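Local coordinates for protein toll-like receptor 13 (Mus musculus, PDB 4Z0C) that recognises bacterial 23S ribosomal RNA as an innate immune receptor and signals through MYD88 and TRAF6 to activate NF-kappa-B, at residues 632-636 and 637-641; 194-198 and 199-203. All coordinates share one frame; numbering follows the deposited sequence.

Interaction 1: residues 632-636 and 637-641. With nucleotides of chain C.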
loop_
_atom_site.group_PDB
_atom_site.type_symbol
_atom_site.label_atom_id
_atom_site.label_comp_id
_atom_site.label_asym_id
_atom_site.label_seq_id
_atom_site.Cartn_x
_atom_site.Cartn_y
_atom_site.Cartn_z
ATOM N N PHE A 632 10.121 -27.679 7.126
ATOM C CA PHE A 632 10.628 -27.239 5.847
ATOM C C PHE A 632 9.423 -27.181 4.933
ATOM O O PHE A 632 8.818 -28.217 4.643
ATOM C CB PHE A 632 11.655 -28.247 5.299
ATOM C CG PHE A 632 12.405 -27.763 4.068
ATOM C CD1 PHE A 632 12.235 -26.457 3.586
ATOM C CD2 PHE A 632 13.265 -28.618 3.385
ATOM C CE1 PHE A 632 12.915 -26.004 2.455
ATOM C CE2 PHE A 632 13.957 -28.181 2.248
ATOM C CZ PHE A 632 13.783 -26.868 1.783
ATOM N N SER A 633 9.058 -25.984 4.482
ATOM C CA SER A 633 7.908 -25.898 3.599
ATOM C C SER A 633 8.207 -25.327 2.231
ATOM O O SER A 633 8.765 -24.244 2.098
ATOM C CB SER A 633 6.765 -25.121 4.234
ATOM O OG SER A 633 5.651 -25.139 3.357
ATOM N N LEU A 634 7.807 -26.076 1.218
ATOM C CA LEU A 634 7.990 -25.692 -0.170
ATOM C C LEU A 634 6.608 -25.724 -0.818
ATOM O O LEU A 634 6.459 -25.961 -2.016
ATOM C CB LEU A 634 8.965 -26.666 -0.850
ATOM C CG LEU A 634 10.415 -26.593 -0.352
ATOM C CD1 LEU A 634 11.184 -27.847 -0.717
ATOM C CD2 LEU A 634 11.129 -25.386 -0.932
ATOM N N ARG A 635 5.593 -25.535 0.015
ATOM C CA ARG A 635 4.198 -25.487 -0.421
ATOM C C ARG A 635 4.007 -24.450 -1.537
ATOM O O ARG A 635 4.542 -23.352 -1.457
ATOM C CB ARG A 635 3.343 -25.108 0.773
ATOM C CG ARG A 635 1.857 -25.164 0.570
ATOM C CD ARG A 635 1.302 -26.080 1.610
ATOM N NE ARG A 635 0.265 -25.442 2.390
ATOM C CZ ARG A 635 -0.296 -25.997 3.457
ATOM N NH1 ARG A 635 0.085 -27.204 3.858
ATOM N NH2 ARG A 635 -1.232 -25.344 4.122
ATOM N N PHE A 636 3.237 -24.812 -2.561
ATOM C CA PHE A 636 2.890 -23.919 -3.674
ATOM C C PHE A 636 4.095 -23.425 -4.485
ATOM O O PHE A 636 4.307 -22.223 -4.648
ATOM C CB PHE A 636 2.027 -22.737 -3.180
ATOM C CG PHE A 636 0.709 -23.159 -2.584
ATOM C CD1 PHE A 636 -0.091 -24.093 -3.227
ATOM C CD2 PHE A 636 0.271 -22.622 -1.378
ATOM C CE1 PHE A 636 -1.303 -24.482 -2.686
ATOM C CE2 PHE A 636 -0.936 -23.021 -0.819
ATOM C CZ PHE A 636 -1.732 -23.943 -1.479
ATOM N N ASN A 637 4.885 -24.359 -4.990
ATOM C CA ASN A 637 5.912 -24.038 -5.963
ATOM C C ASN A 637 5.693 -24.882 -7.204
ATOM O O ASN A 637 4.623 -25.475 -7.361
ATOM C CB ASN A 637 7.303 -24.253 -5.390
ATOM C CG ASN A 637 7.689 -23.180 -4.398
ATOM O OD1 ASN A 637 8.052 -22.056 -4.775
ATOM N ND2 ASN A 637 7.602 -23.515 -3.113
ATOM N N ASN A 638 6.689 -24.915 -8.086
ATOM C CA ASN A 638 6.620 -25.703 -9.315
ATOM C C ASN A 638 7.655 -26.811 -9.364
ATOM O O ASN A 638 8.161 -27.140 -10.434
ATOM C CB ASN A 638 6.741 -24.802 -10.545
ATOM C CG ASN A 638 5.492 -23.944 -10.750
ATOM O OD1 ASN A 638 4.413 -24.284 -10.250
ATOM N ND2 ASN A 638 5.633 -22.827 -11.471
ATOM N N LEU A 639 7.968 -27.376 -8.197
ATOM C CA LEU A 639 8.935 -28.466 -8.095
ATOM C C LEU A 639 8.395 -29.699 -8.802
ATOM O O LEU A 639 7.242 -30.075 -8.592
ATOM C CB LEU A 639 9.227 -28.773 -6.634
ATOM C CG LEU A 639 10.434 -28.154 -5.924
ATOM C CD1 LEU A 639 11.033 -26.981 -6.648
ATOM C CD2 LEU A 639 10.034 -27.748 -4.525
ATOM N N LYS A 640 9.224 -30.313 -9.651
ATOM C CA LYS A 640 8.838 -31.495 -10.429
ATOM C C LYS A 640 9.417 -32.790 -9.846
ATOM O O LYS A 640 8.858 -33.881 -10.018
ATOM C CB LYS A 640 9.295 -31.364 -11.885
ATOM C CG LYS A 640 8.511 -30.363 -12.728
ATOM C CD LYS A 640 9.413 -29.211 -13.192
ATOM C CE LYS A 640 10.540 -29.741 -14.090
ATOM N NZ LYS A 640 11.575 -28.716 -14.466
ATOM N N VAL A 641 10.549 -32.661 -9.169
ATOM C CA VAL A 641 11.275 -33.809 -8.669
ATOM C C VAL A 641 11.840 -33.516 -7.297
ATOM O O VAL A 641 12.420 -32.454 -7.075
ATOM C CB VAL A 641 12.469 -34.169 -9.630
ATOM C CG1 VAL A 641 13.437 -35.159 -8.973
ATOM C CG2 VAL A 641 11.950 -34.710 -10.961
ATOM P P G C 8 -3.372 -22.812 2.480
ATOM O OP1 G C 8 -4.432 -23.794 2.128
ATOM O OP2 G C 8 -1.968 -23.213 2.759
ATOM O "O5'" G C 8 -3.360 -21.806 1.246
ATOM C "C5'" G C 8 -4.534 -21.063 0.940
ATOM C "C4'" G C 8 -4.322 -20.097 -0.196
ATOM O "O4'" G C 8 -3.438 -19.021 0.223
ATOM C "C3'" G C 8 -3.706 -20.705 -1.455
ATOM O "O3'" G C 8 -4.467 -20.346 -2.597
ATOM C "C2'" G C 8 -2.327 -20.059 -1.539
ATOM O "O2'" G C 8 -1.864 -19.836 -2.852
ATOM C "C1'" G C 8 -2.534 -18.744 -0.812
ATOM N N9 G C 8 -1.280 -18.206 -0.290
ATOM C C8 G C 8 -0.760 -16.978 -0.614
ATOM N N7 G C 8 0.413 -16.784 -0.075
ATOM C C5 G C 8 0.700 -17.961 0.613
ATOM C C6 G C 8 1.837 -18.330 1.388
ATOM O O6 G C 8 2.857 -17.674 1.636
ATOM N N1 G C 8 1.718 -19.610 1.914
ATOM C C2 G C 8 0.644 -20.433 1.710
ATOM N N2 G C 8 0.717 -21.643 2.292
ATOM N N3 G C 8 -0.419 -20.098 0.986
ATOM C C4 G C 8 -0.330 -18.860 0.468
ATOM P P A C 7 -2.495 -23.803 7.510
ATOM O OP1 A C 7 -3.667 -24.414 6.840
ATOM O OP2 A C 7 -1.135 -24.344 7.297
ATOM O "O5'" A C 7 -2.467 -22.260 7.113
ATOM C "C5'" A C 7 -3.669 -21.534 6.905
ATOM C "C4'" A C 7 -3.530 -20.572 5.755
ATOM O "O4'" A C 7 -2.625 -19.487 6.104
ATOM C "C3'" A C 7 -2.933 -21.150 4.482
ATOM O "O3'" A C 7 -3.865 -21.907 3.722
ATOM C "C2'" A C 7 -2.406 -19.901 3.767
ATOM O "O2'" A C 7 -3.463 -19.201 3.134
ATOM C "C1'" A C 7 -1.917 -19.059 4.948
ATOM N N9 A C 7 -0.472 -19.239 5.183
ATOM C C8 A C 7 0.121 -20.356 5.726
ATOM N N7 A C 7 1.416 -20.257 5.836
ATOM C C5 A C 7 1.705 -19.000 5.313
ATOM C C6 A C 7 2.927 -18.313 5.133
ATOM N N6 A C 7 4.097 -18.846 5.495
ATOM N N1 A C 7 2.893 -17.063 4.579
ATOM C C2 A C 7 1.699 -16.554 4.231
ATOM N N3 A C 7 0.489 -17.114 4.346
ATOM C C4 A C 7 0.552 -18.352 4.904
#
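Asn637 reaches back to Leu634: its ND2 donates to Leu634 O at 2.9 Å with a nearly straight N-H (165°). The oxygen lies in the amide plane of Asn637, while the donor stands above the carbonyl plane of Leu634. Beside it, Leu639 CD2 meets Leu634 CB at 4.0 Å, the two side chains crossing at about a right angle. On the RNA side, Arg635 has CG anti to its backbone N (chi1 -173°), and bends at chi2 and chi3 bring its guanidinium edge to the phosphate of G8 of chain C. Arg635 NH2 donates to OP2 of G8 at 2.6 Å, and Arg635 NE adds a weak bond to the same oxygen. Phe636 lies between Arg635 CG on one ring face and the G8 ribose O2' on the other; its CE2 is 3.4 Å from G8 C2'. In the second shell, Asp657 forms a salt bridge with Arg635 NH1. Asn637 OD1 accepts from Leu615 N and ND2 also donates to Leu610 O, the asparagine-ladder pattern of leucine-rich repeats, here in LRR 25. The Asp657-paired guanidinium probably gains electrostatically from the phosphate, while Phe636 packs on ribose and base edge.

Interaction 2: residues 194-198 and 199-203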
loop_
_atom_site.group_PDB
_atom_site.type_symbol
_atom_site.label_atom_id
_atom_site.label_comp_id
_atom_site.label_asym_id
_atom_site.label_seq_id
_atom_site.Cartn_x
_atom_site.Cartn_y
_atom_site.Cartn_z
ATOM N N LEU A 194 -40.912 -11.892 32.135
ATOM C CA LEU A 194 -39.708 -12.230 32.880
ATOM C C LEU A 194 -40.088 -12.834 34.235
ATOM O O LEU A 194 -39.484 -12.524 35.259
ATOM C CB LEU A 194 -38.811 -10.997 33.067
ATOM C CG LEU A 194 -37.904 -10.648 31.881
ATOM C CD1 LEU A 194 -37.145 -9.354 32.110
ATOM C CD2 LEU A 194 -36.937 -11.782 31.602
ATOM N N ASN A 195 -41.096 -13.701 34.223
ATOM C CA ASN A 195 -41.609 -14.324 35.441
ATOM C C ASN A 195 -40.944 -15.681 35.694
ATOM O O ASN A 195 -41.302 -16.682 35.066
ATOM C CB ASN A 195 -43.136 -14.477 35.316
ATOM C CG ASN A 195 -43.773 -15.126 36.532
ATOM O OD1 ASN A 195 -43.106 -15.408 37.534
ATOM N ND2 ASN A 195 -45.077 -15.387 36.441
ATOM N N PHE A 196 -39.994 -15.731 36.622
ATOM C CA PHE A 196 -39.271 -16.984 36.872
ATOM C C PHE A 196 -39.756 -17.789 38.097
ATOM O O PHE A 196 -38.986 -18.549 38.666
ATOM C CB PHE A 196 -37.758 -16.726 37.007
ATOM C CG PHE A 196 -37.057 -16.463 35.702
ATOM C CD1 PHE A 196 -37.103 -15.215 35.108
ATOM C CD2 PHE A 196 -36.334 -17.464 35.075
ATOM C CE1 PHE A 196 -36.444 -14.966 33.912
ATOM C CE2 PHE A 196 -35.680 -17.222 33.868
ATOM C CZ PHE A 196 -35.743 -15.964 33.290
ATOM N N SER A 197 -41.016 -17.623 38.496
ATOM C CA SER A 197 -41.597 -18.361 39.637
ATOM C C SER A 197 -41.341 -19.868 39.620
ATOM O O SER A 197 -40.710 -20.413 40.524
ATOM C CB SER A 197 -43.109 -18.135 39.687
ATOM O OG SER A 197 -43.405 -16.811 40.095
ATOM N N ALA A 198 -41.794 -20.528 38.561
ATOM C CA ALA A 198 -41.721 -21.981 38.459
ATOM C C ALA A 198 -40.338 -22.512 38.077
ATOM O O ALA A 198 -40.162 -23.717 37.847
ATOM C CB ALA A 198 -42.758 -22.473 37.469
ATOM N N LEU A 199 -39.359 -21.619 37.999
ATOM C CA LEU A 199 -38.011 -22.014 37.616
ATOM C C LEU A 199 -37.014 -21.670 38.719
ATOM O O LEU A 199 -36.698 -20.518 38.933
ATOM C CB LEU A 199 -37.617 -21.350 36.296
ATOM C CG LEU A 199 -36.223 -21.733 35.798
ATOM C CD1 LEU A 199 -36.143 -23.236 35.578
ATOM C CD2 LEU A 199 -35.852 -20.971 34.524
ATOM N N SER A 200 -36.552 -22.663 39.462
ATOM C CA SER A 200 -35.616 -22.374 40.542
ATOM C C SER A 200 -34.167 -22.450 40.084
ATOM O O SER A 200 -33.683 -23.515 39.692
ATOM C CB SER A 200 -35.842 -23.312 41.718
ATOM O OG SER A 200 -36.837 -22.794 42.584
ATOM N N LEU A 201 -33.475 -21.317 40.154
ATOM C CA LEU A 201 -32.083 -21.233 39.727
ATOM C C LEU A 201 -31.226 -20.703 40.861
ATOM O O LEU A 201 -30.750 -19.566 40.806
ATOM C CB LEU A 201 -31.971 -20.329 38.504
ATOM C CG LEU A 201 -32.871 -20.795 37.364
ATOM C CD1 LEU A 201 -32.812 -19.847 36.205
ATOM C CD2 LEU A 201 -32.430 -22.172 36.939
ATOM N N PRO A 202 -31.007 -21.544 41.884
ATOM C CA PRO A 202 -30.383 -21.130 43.146
ATOM C C PRO A 202 -28.958 -20.613 42.980
ATOM O O PRO A 202 -28.517 -19.798 43.795
ATOM C CB PRO A 202 -30.362 -22.428 43.965
ATOM C CG PRO A 202 -30.387 -23.527 42.936
ATOM C CD PRO A 202 -31.243 -23.000 41.831
ATOM N N ASN A 203 -28.270 -21.043 41.924
ATOM C CA ASN A 203 -26.879 -20.644 41.720
ATOM C C ASN A 203 -26.619 -19.686 40.549
ATOM O O ASN A 203 -25.468 -19.448 40.186
ATOM C CB ASN A 203 -25.980 -21.875 41.638
ATOM C CG ASN A 203 -25.881 -22.590 42.963
ATOM O OD1 ASN A 203 -25.775 -21.952 44.016
ATOM N ND2 ASN A 203 -25.932 -23.918 42.929
#
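The Phe196 ring meets Leu199 at its edge, where Leu199 CD2 lies near the ring plane, 3.6 Å from Phe196 CD2 and 3.8 Å from Phe196 CE2. Leu201 CD1 approaches the same ring obliquely and more loosely, at 4.4 Å from Phe196 CD2. These residues belong to a type I beta turn, Phe196 to Leu199, and the chain leaving it, on the outer side of the leucine-rich-repeat solenoid where LRR 7 passes into LRR 8. Phe196 and Leu199 lie side by side and point the same way, both buried. The first torsion of Leu199 (chi1 -179°) extends CG away from the backbone N and brings the CD2 methyl up to the ring edge. The turn is closed by Leu199 N donating to Phe196 O at 3.2 Å, the donor standing well above the carbonyl plane. At the corner, Ser197 is exposed and Ala198 partly exposed, so the apolar pair faces inward while the bend meets solvent. Short strands at the two ends of the turn pair in parallel with neighbouring coils: 194-195 with 220-221, and 199-200, which starts at the turn's last residue, with 176-177. Leu201 also packs on Leu178 and Leu225, extending the apolar layer between coils. An Asx turn overlaps the start of the bend, with Asn195 OD1 accepting from two groups of one residue. Ser197 N approaches that oxygen from above the carbonyl plane at 3.2 Å, whereas Ser197 OG lies in the carbonyl plane, on a lone pair of Asn195 OD1, at 2.9 Å.

Both contacts are local bends in the coils of one leucine-rich-repeat solenoid, the ectodomain of the receptor, their centres about 62 Å apart on opposite sides of the chain's centre; they share no strand. Interaction 1 follows a strand of the long parallel series, and its touching residues are all buried, counting RNA and the second subunit. Interaction 2 joins two short strands and is only partly buried, its corner exposed, with its nearest atom about 26 Å from the nucleic acid and no other protein chain touching it. Their chemistry differs accordingly: asparagine-to-backbone bonding beside a charged, RNA-facing surface at 632-641, against a backbone-closed turn with an aromatic-aliphatic inner side at 194-203.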